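Local coordinates for protein inosine-uridine preferring nucleoside hydrolase (Gardnerella vaginalis 315-A, PDB 6BA1) that belongs to the inosine-uridine preferring nucleoside hydrolase family and holds a calcium ion in an alpha/beta fold built round a mainly parallel sheet, at residues I54-G59 / D100-A105; K67-A72 / S109-I114; D148-I153 / G188-M193. One frame throughout, in Å; residues are numbered along the deposited sequence.

Contact 1 of 3, residues I54-G59 / D100-A105; sequences ITDLLG and DSPRKA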
loop_
_atom_site.group_PDB
_atom_site.type_symbol
_atom_site.label_atom_id
_atom_site.label_comp_id
_atom_site.label_asym_id
_atom_site.label_seq_id
_atom_site.Cartn_x
_atom_site.Cartn_y
_atom_site.Cartn_z
ATOM N N ILE A 54 7.075 -16.000 32.513
ATOM C CA ILE A 54 6.281 -16.773 31.559
ATOM C C ILE A 54 7.105 -17.898 30.929
ATOM O O ILE A 54 6.618 -19.025 30.814
ATOM C CB ILE A 54 5.626 -15.842 30.506
ATOM C CG1 ILE A 54 4.510 -15.035 31.184
ATOM C CG2 ILE A 54 5.047 -16.624 29.323
ATOM C CD1 ILE A 54 4.311 -13.635 30.645
ATOM N N THR A 55 8.341 -17.596 30.532
ATOM C CA THR A 55 9.256 -18.621 30.016
ATOM C C THR A 55 9.441 -19.763 31.018
ATOM O O THR A 55 9.448 -20.938 30.629
ATOM C CB THR A 55 10.637 -18.038 29.648
ATOM O OG1 THR A 55 11.104 -17.181 30.698
ATOM C CG2 THR A 55 10.552 -17.260 28.360
ATOM N N ASP A 56 9.577 -19.405 32.300
ATOM C CA ASP A 56 9.569 -20.376 33.402
ATOM C C ASP A 56 8.287 -21.209 33.398
ATOM O O ASP A 56 8.354 -22.436 33.339
ATOM C CB ASP A 56 9.706 -19.677 34.769
ATOM C CG ASP A 56 11.133 -19.247 35.083
ATOM O OD1 ASP A 56 11.971 -19.140 34.160
ATOM O OD2 ASP A 56 11.408 -19.002 36.277
ATOM N N LEU A 57 7.132 -20.538 33.431
ATOM C CA LEU A 57 5.831 -21.217 33.540
ATOM C C LEU A 57 5.568 -22.253 32.438
ATOM O O LEU A 57 4.977 -23.301 32.707
ATOM C CB LEU A 57 4.678 -20.204 33.558
ATOM C CG LEU A 57 3.306 -20.761 33.972
ATOM C CD1 LEU A 57 3.183 -20.816 35.478
ATOM C CD2 LEU A 57 2.177 -19.943 33.377
ATOM N N LEU A 58 6.011 -21.963 31.217
ATOM C CA LEU A 58 5.793 -22.857 30.070
ATOM C C LEU A 58 6.747 -24.068 30.035
ATOM O O LEU A 58 6.543 -25.014 29.251
ATOM C CB LEU A 58 5.891 -22.059 28.766
ATOM C CG LEU A 58 4.869 -20.919 28.624
ATOM C CD1 LEU A 58 5.281 -19.956 27.521
ATOM C CD2 LEU A 58 3.468 -21.450 28.372
ATOM N N GLY A 59 7.772 -24.029 30.887
ATOM C CA GLY A 59 8.725 -25.123 31.056
ATOM C C GLY A 59 10.053 -24.897 30.360
ATOM O O GLY A 59 10.749 -25.865 30.045
ATOM N N ASP A 100 6.786 -14.481 40.210
ATOM C CA ASP A 100 8.012 -13.903 39.650
ATOM C C ASP A 100 9.050 -14.999 39.470
ATOM O O ASP A 100 9.171 -15.889 40.321
ATOM C CB ASP A 100 8.606 -12.845 40.587
ATOM C CG ASP A 100 7.747 -11.596 40.701
ATOM O OD1 ASP A 100 6.532 -11.668 40.425
ATOM O OD2 ASP A 100 8.289 -10.536 41.070
ATOM N N SER A 101 9.797 -14.952 38.370
ATOM C CA SER A 101 10.917 -15.866 38.200
ATOM C C SER A 101 12.062 -15.398 39.098
ATOM O O SER A 101 12.366 -14.200 39.137
ATOM C CB SER A 101 11.396 -15.891 36.755
ATOM O OG SER A 101 12.554 -16.696 36.614
ATOM N N PRO A 102 12.706 -16.333 39.815
ATOM C CA PRO A 102 13.897 -15.963 40.578
ATOM C C PRO A 102 15.138 -15.711 39.698
ATOM O O PRO A 102 16.112 -15.134 40.187
ATOM C CB PRO A 102 14.111 -17.166 41.497
ATOM C CG PRO A 102 13.533 -18.313 40.748
ATOM C CD PRO A 102 12.400 -17.769 39.924
ATOM N N ARG A 103 15.090 -16.138 38.429
ATOM C CA ARG A 103 16.112 -15.780 37.425
ATOM C C ARG A 103 15.898 -14.326 37.143
ATOM O O ARG A 103 14.792 -13.782 37.349
ATOM C CB ARG A 103 15.989 -16.605 36.110
ATOM C CG ARG A 103 15.423 -17.938 36.366
ATOM C CD ARG A 103 15.253 -18.921 35.135
ATOM N NE ARG A 103 14.542 -18.295 34.023
ATOM C CZ ARG A 103 15.114 -17.673 33.002
ATOM N NH1 ARG A 103 16.443 -17.540 32.964
ATOM N NH2 ARG A 103 14.435 -17.155 31.981
ATOM N N LYS A 104 16.969 -13.663 36.702
ATOM C CA LYS A 104 16.954 -12.238 36.389
ATOM C C LYS A 104 17.601 -11.936 35.049
ATOM O O LYS A 104 18.131 -12.834 34.394
ATOM C CB LYS A 104 17.619 -11.462 37.545
ATOM C CG LYS A 104 16.787 -11.514 38.823
ATOM C CD LYS A 104 16.525 -10.214 39.640
ATOM C CE LYS A 104 15.083 -10.208 40.179
ATOM N NZ LYS A 104 14.922 -9.510 41.480
ATOM N N ALA A 105 17.531 -10.677 34.627
ATOM C CA ALA A 105 18.035 -10.271 33.315
ATOM C C ALA A 105 19.535 -10.451 33.210
ATOM O O ALA A 105 20.252 -10.239 34.180
ATOM C CB ALA A 105 17.677 -8.821 33.040
#
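Asp56 reaches out from the last turn of helix 44-57 and sets its carboxylate between Ser101 and Arg103. The two oxygens divide the work. OD1 takes the NE of Arg103 at 2.7 Å, a salt bridge as well as a hydrogen bond. It uses its syn lone pair, and it lies close to the guanidinium plane at the edge of that group. The two side chains run past each other in opposite directions, with carboxylate and guanidinium planes 38° apart. A bend at chi3 (-51°) turns the guanidinium so that its NE edge faces Asp56 OD1. OD2 receives the hydroxyl of Ser101, OG to OD2 2.6 Å, from above the carboxylate plane. The same Ser101 OG accepts from the backbone N of Arg103 at 3.2 Å, which makes an ST turn. Pro102 sits at the margin, its CD 4.0 Å from Asp56 OD2. Thr55 crosses the arginine at about a right angle. Its OG1 lies near the guanidinium plane, but its main hydrogen bond goes to Ala51 O of its own helix. Arg103 NH2 is bonded to Val63 O. Gly59, with positive phi and two bonds back into the last turn, is the first residue to leave helical angles, a Schellman motif. One carboxylate thus ties the 100-105 loop to the end of the helix through two residues, and the nearby guanidinium would probably favour its charged form.

Contact 2 of 3, residues K67-A72 / S109-I114; sequences KGLSHA and SAVDFI
Lys67 and Ala110 join the exit of strand 64-67, the outermost parallel strand of the main sheet of the alpha/beta fold, to the start of helix 110-121. Ser109 is the N-cap of that helix. Backbone bonding comes first. Ala110 N donates to Lys67 O at 3.0 Å, with an N-H...O angle of 163°. The donor stands above the carbonyl plane, 65° out of it. Ser109 CA adds a CA-H...O contact to the same oxygen. One carbonyl therefore meets both the N-cap residue and the first residue of the helix.

Apolar packing follows. Ala110 CB points to the loop and rests against the backbone at Gly68, 3.6 Å from Gly68 N. Ala110 also packs on Thr36 of strand 31-37. Leu69 and Val111 meet more loosely at their branches, through CD1 and CG2. The backbone N of Leu69 is held elsewhere, by Asn135 OD1.

The Lys67 side chain leads away from the helix, and its NZ has a long, weak ion pair with Glu45.

The cap itself is weak. A chi1 of 78° sets Ser109 OG between its own backbone N and carbonyl carbon, where it accepts from Asp112 N at 3.3 Å and donates weakly to Asp112 OD2 at 3.2 Å.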
loop_
_atom_site.group_PDB
_atom_site.type_symbol
_atom_site.label_atom_id
_atom_site.label_comp_id
_atom_site.label_asym_id
_atom_site.label_seq_id
_atom_site.Cartn_x
_atom_site.Cartn_y
_atom_site.Cartn_z
ATOM N N LYS A 67 18.141 -7.019 28.205
ATOM C CA LYS A 67 17.581 -5.739 28.604
ATOM C C LYS A 67 17.859 -4.692 27.517
ATOM O O LYS A 67 18.992 -4.234 27.360
ATOM C CB LYS A 67 18.197 -5.323 29.955
ATOM C CG LYS A 67 17.198 -5.083 31.079
ATOM C CD LYS A 67 17.888 -5.093 32.433
ATOM C CE LYS A 67 16.905 -4.899 33.570
ATOM N NZ LYS A 67 17.598 -4.676 34.870
ATOM N N GLY A 68 16.832 -4.352 26.742
ATOM C CA GLY A 68 16.928 -3.303 25.721
ATOM C C GLY A 68 16.701 -1.905 26.278
ATOM O O GLY A 68 16.870 -1.677 27.462
ATOM N N LEU A 69 16.294 -0.987 25.405
ATOM C CA LEU A 69 16.170 0.438 25.740
ATOM C C LEU A 69 14.778 0.791 26.256
ATOM O O LEU A 69 13.797 0.214 25.809
ATOM C CB LEU A 69 16.541 1.288 24.514
ATOM C CG LEU A 69 18.013 1.190 24.095
ATOM C CD1 LEU A 69 18.204 1.311 22.598
ATOM C CD2 LEU A 69 18.822 2.258 24.798
ATOM N N SER A 70 14.709 1.744 27.189
ATOM C CA SER A 70 13.446 2.153 27.854
ATOM C C SER A 70 12.587 3.111 27.030
ATOM O O SER A 70 11.359 2.975 27.022
ATOM C CB SER A 70 13.746 2.831 29.194
ATOM O OG SER A 70 14.326 1.924 30.106
ATOM N N HIS A 71 13.234 4.080 26.378
ATOM C CA HIS A 71 12.527 5.138 25.629
ATOM C C HIS A 71 12.892 5.099 24.142
ATOM O O HIS A 71 13.798 4.377 23.732
ATOM C CB HIS A 71 12.802 6.537 26.239
ATOM C CG HIS A 71 14.251 6.857 26.441
ATOM N ND1 HIS A 71 14.845 6.860 27.685
ATOM C CD2 HIS A 71 15.226 7.197 25.564
ATOM C CE1 HIS A 71 16.125 7.184 27.571
ATOM N NE2 HIS A 71 16.381 7.395 26.291
ATOM N N ALA A 72 12.161 5.880 23.351
ATOM C CA ALA A 72 12.346 5.931 21.898
ATOM C C ALA A 72 13.646 6.602 21.453
ATOM O O ALA A 72 14.181 7.464 22.154
ATOM C CB ALA A 72 11.160 6.615 21.240
ATOM N N SER A 109 23.621 -5.680 27.581
ATOM C CA SER A 109 22.459 -5.062 26.930
ATOM C C SER A 109 21.984 -5.926 25.768
ATOM O O SER A 109 22.753 -6.708 25.197
ATOM C CB SER A 109 22.775 -3.636 26.440
ATOM O OG SER A 109 23.514 -3.631 25.228
ATOM N N ALA A 110 20.717 -5.762 25.421
ATOM C CA ALA A 110 20.110 -6.508 24.325
ATOM C C ALA A 110 20.625 -6.043 22.975
ATOM O O ALA A 110 20.680 -6.825 22.023
ATOM C CB ALA A 110 18.605 -6.386 24.377
ATOM N N VAL A 111 20.993 -4.765 22.906
ATOM C CA VAL A 111 21.690 -4.207 21.745
ATOM C C VAL A 111 22.902 -5.088 21.403
ATOM O O VAL A 111 23.032 -5.562 20.273
ATOM C CB VAL A 111 22.153 -2.747 22.000
ATOM C CG1 VAL A 111 22.790 -2.152 20.749
ATOM C CG2 VAL A 111 21.002 -1.871 22.507
ATOM N N ASP A 112 23.761 -5.323 22.399
ATOM C CA ASP A 112 24.984 -6.124 22.223
ATOM C C ASP A 112 24.714 -7.616 22.040
ATOM O O ASP A 112 25.462 -8.289 21.329
ATOM C CB ASP A 112 25.945 -5.935 23.403
ATOM C CG ASP A 112 26.482 -4.520 23.510
ATOM O OD1 ASP A 112 26.723 -3.869 22.470
ATOM O OD2 ASP A 112 26.675 -4.069 24.662
ATOM N N PHE A 113 23.672 -8.134 22.694
ATOM C CA PHE A 113 23.276 -9.537 22.531
ATOM C C PHE A 113 22.894 -9.853 21.086
ATOM O O PHE A 113 23.256 -10.910 20.561
ATOM C CB PHE A 113 22.115 -9.899 23.458
ATOM C CG PHE A 113 21.540 -11.264 23.195
ATOM C CD1 PHE A 113 22.347 -12.402 23.261
ATOM C CD2 PHE A 113 20.197 -11.415 22.855
ATOM C CE1 PHE A 113 21.818 -13.661 23.014
ATOM C CE2 PHE A 113 19.671 -12.676 22.608
ATOM C CZ PHE A 113 20.482 -13.797 22.686
ATOM N N ILE A 114 22.158 -8.935 20.462
ATOM C CA ILE A 114 21.772 -9.064 19.057
ATOM C C ILE A 114 23.021 -9.074 18.173
ATOM O O ILE A 114 23.211 -9.993 17.374
ATOM C CB ILE A 114 20.796 -7.938 18.633
ATOM C CG1 ILE A 114 19.436 -8.131 19.324
ATOM C CG2 ILE A 114 20.599 -7.905 17.117
ATOM C CD1 ILE A 114 18.571 -6.887 19.365
#

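Contact 3 of 3, residues D148-I153 / G188-M193; sequences DEIGKI and GAPVTM
Ile153 and Ala189 make the apolar centre, with Ile153 CD1 3.9 Å from Ala189 CB. CG1 of Ile153 lies anti to the carbonyl carbon (chi1 -63°), and its chain carries CD1 back to the alanine methyl. Higher up the same side chain, CB meets Val191 CG2 at 4.2 Å. Leu184 of helix 178-187 packs on both Ile153 and Val191. At the flank, Ile150 brings its CG2 branch to Pro190 CD, and the two side chains cross obliquely. The ring also lies beside Gly151, with Pro190 CG 3.5 Å from Gly151 O.

Strands 152-156 and 191-194 are parallel neighbours in the main sheet. The chain between them runs through helices 172-176 and 178-187, a beta-alpha-beta crossover, and this contact lies where both strands begin.

Backbone bonds form the polar edge. Ile153 N donates to Pro190 O at 3.1 Å. Ile153 O then takes a weak, bent bond from Thr192 N at 3.0 Å, and Val191 CA adds a CA-H...O contact. Pro190 is the centre of an inverse gamma turn, closed by Val191 N to Ala189 O at 2.8 Å. The extended Lys152 chain leads away from strand 191-194, and its NZ bonds to Ala255 O.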
loop_
_atom_site.group_PDB
_atom_site.type_symbol
_atom_site.label_atom_id
_atom_site.label_comp_id
_atom_site.label_asym_id
_atom_site.label_seq_id
_atom_site.Cartn_x
_atom_site.Cartn_y
_atom_site.Cartn_z
ATOM N N ASP A 148 23.916 -7.684 6.241
ATOM C CA ASP A 148 24.267 -8.766 5.329
ATOM C C ASP A 148 24.544 -10.066 6.090
ATOM O O ASP A 148 24.273 -11.156 5.578
ATOM C CB ASP A 148 25.481 -8.361 4.480
ATOM C CG ASP A 148 25.287 -7.006 3.778
ATOM O OD1 ASP A 148 24.228 -6.778 3.162
ATOM O OD2 ASP A 148 26.196 -6.163 3.841
ATOM N N GLU A 149 25.069 -9.942 7.314
ATOM C CA GLU A 149 25.402 -11.100 8.155
ATOM C C GLU A 149 24.174 -11.855 8.694
ATOM O O GLU A 149 24.197 -13.085 8.752
ATOM C CB GLU A 149 26.330 -10.680 9.314
ATOM C CG GLU A 149 27.742 -10.291 8.893
ATOM C CD GLU A 149 28.620 -9.874 10.062
ATOM O OE1 GLU A 149 28.322 -8.842 10.697
ATOM O OE2 GLU A 149 29.621 -10.576 10.347
ATOM N N ILE A 150 23.123 -11.131 9.089
ATOM C CA ILE A 150 21.923 -11.756 9.684
ATOM C C ILE A 150 21.117 -12.567 8.658
ATOM O O ILE A 150 21.080 -12.227 7.469
ATOM C CB ILE A 150 21.011 -10.723 10.400
ATOM C CG1 ILE A 150 20.013 -11.423 11.338
ATOM C CG2 ILE A 150 20.278 -9.835 9.411
ATOM C CD1 ILE A 150 19.301 -10.491 12.296
ATOM N N GLY A 151 20.488 -13.641 9.139
ATOM C CA GLY A 151 19.684 -14.528 8.306
ATOM C C GLY A 151 18.430 -13.855 7.806
ATOM O O GLY A 151 18.282 -13.665 6.608
ATOM N N LYS A 152 17.532 -13.518 8.727
ATOM C CA LYS A 152 16.343 -12.735 8.409
ATOM C C LYS A 152 15.690 -12.072 9.622
ATOM O O LYS A 152 15.708 -12.606 10.704
ATOM C CB LYS A 152 15.300 -13.580 7.655
ATOM C CG LYS A 152 14.742 -14.778 8.397
ATOM C CD LYS A 152 13.685 -15.467 7.550
ATOM C CE LYS A 152 12.942 -16.562 8.292
ATOM N NZ LYS A 152 11.631 -16.846 7.623
ATOM N N ILE A 153 15.121 -10.893 9.400
ATOM C CA ILE A 153 14.287 -10.201 10.371
ATOM C C ILE A 153 12.835 -10.347 9.919
ATOM O O ILE A 153 12.562 -10.279 8.730
ATOM C CB ILE A 153 14.680 -8.712 10.481
ATOM C CG1 ILE A 153 16.120 -8.581 10.984
ATOM C CG2 ILE A 153 13.718 -7.964 11.396
ATOM C CD1 ILE A 153 16.753 -7.237 10.758
ATOM N N GLY A 188 18.393 -2.103 4.571
ATOM C CA GLY A 188 18.616 -3.083 3.516
ATOM C C GLY A 188 18.734 -4.487 4.055
ATOM O O GLY A 188 19.065 -5.411 3.316
ATOM N N ALA A 189 18.464 -4.655 5.349
ATOM C CA ALA A 189 18.429 -5.972 5.970
ATOM C C ALA A 189 17.243 -6.728 5.413
ATOM O O ALA A 189 16.264 -6.114 5.000
ATOM C CB ALA A 189 18.336 -5.855 7.477
ATOM N N PRO A 190 17.330 -8.075 5.380
ATOM C CA PRO A 190 16.235 -8.889 4.850
ATOM C C PRO A 190 15.024 -8.954 5.769
ATOM O O PRO A 190 14.783 -9.966 6.411
ATOM C CB PRO A 190 16.889 -10.244 4.586
ATOM C CG PRO A 190 18.007 -10.298 5.538
ATOM C CD PRO A 190 18.497 -8.899 5.734
ATOM N N VAL A 191 14.268 -7.863 5.816
ATOM C CA VAL A 191 13.090 -7.720 6.672
ATOM C C VAL A 191 11.848 -8.298 5.978
ATOM O O VAL A 191 11.776 -8.332 4.760
ATOM C CB VAL A 191 12.858 -6.248 7.049
ATOM C CG1 VAL A 191 11.619 -6.086 7.928
ATOM C CG2 VAL A 191 14.084 -5.662 7.728
ATOM N N THR A 192 10.903 -8.780 6.774
ATOM C CA THR A 192 9.569 -9.153 6.324
ATOM C C THR A 192 8.579 -8.490 7.271
ATOM O O THR A 192 8.465 -8.880 8.419
ATOM C CB THR A 192 9.360 -10.682 6.343
ATOM O OG1 THR A 192 10.253 -11.298 5.411
ATOM C CG2 THR A 192 7.923 -11.060 5.982
ATOM N N MET A 193 7.889 -7.464 6.791
ATOM C CA MET A 193 6.895 -6.765 7.605
ATOM C C MET A 193 5.598 -7.555 7.623
ATOM O O MET A 193 5.076 -7.886 6.572
ATOM C CB MET A 193 6.644 -5.362 7.058
ATOM C CG MET A 193 5.622 -4.562 7.852
ATOM S SD MET A 193 5.389 -2.930 7.145
ATOM C CE MET A 193 3.605 -2.805 7.211
#

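Overall arrangement
Contact 3 joins two parallel strands inside the main sheet and is the most apolar of the three; half of its touching residues are buried. Contact 2 is a surface contact at one margin of that sheet, at the end of outermost strand 64-67, and depends on one backbone bond and light packing. Contact 1, also partly buried, joins the end of helix 44-57 to a loop, with no strand in either segment, and alone has a salt bridge across it. Contacts 1 and 2 touch, through Ala105 CB and Lys67 CD at 3.8 Å. Contact 3 lies about 6 Å from contact 2 between nearest atoms. Helix 110-121 links contacts 2 and 3, since Val118 packs on Ile150.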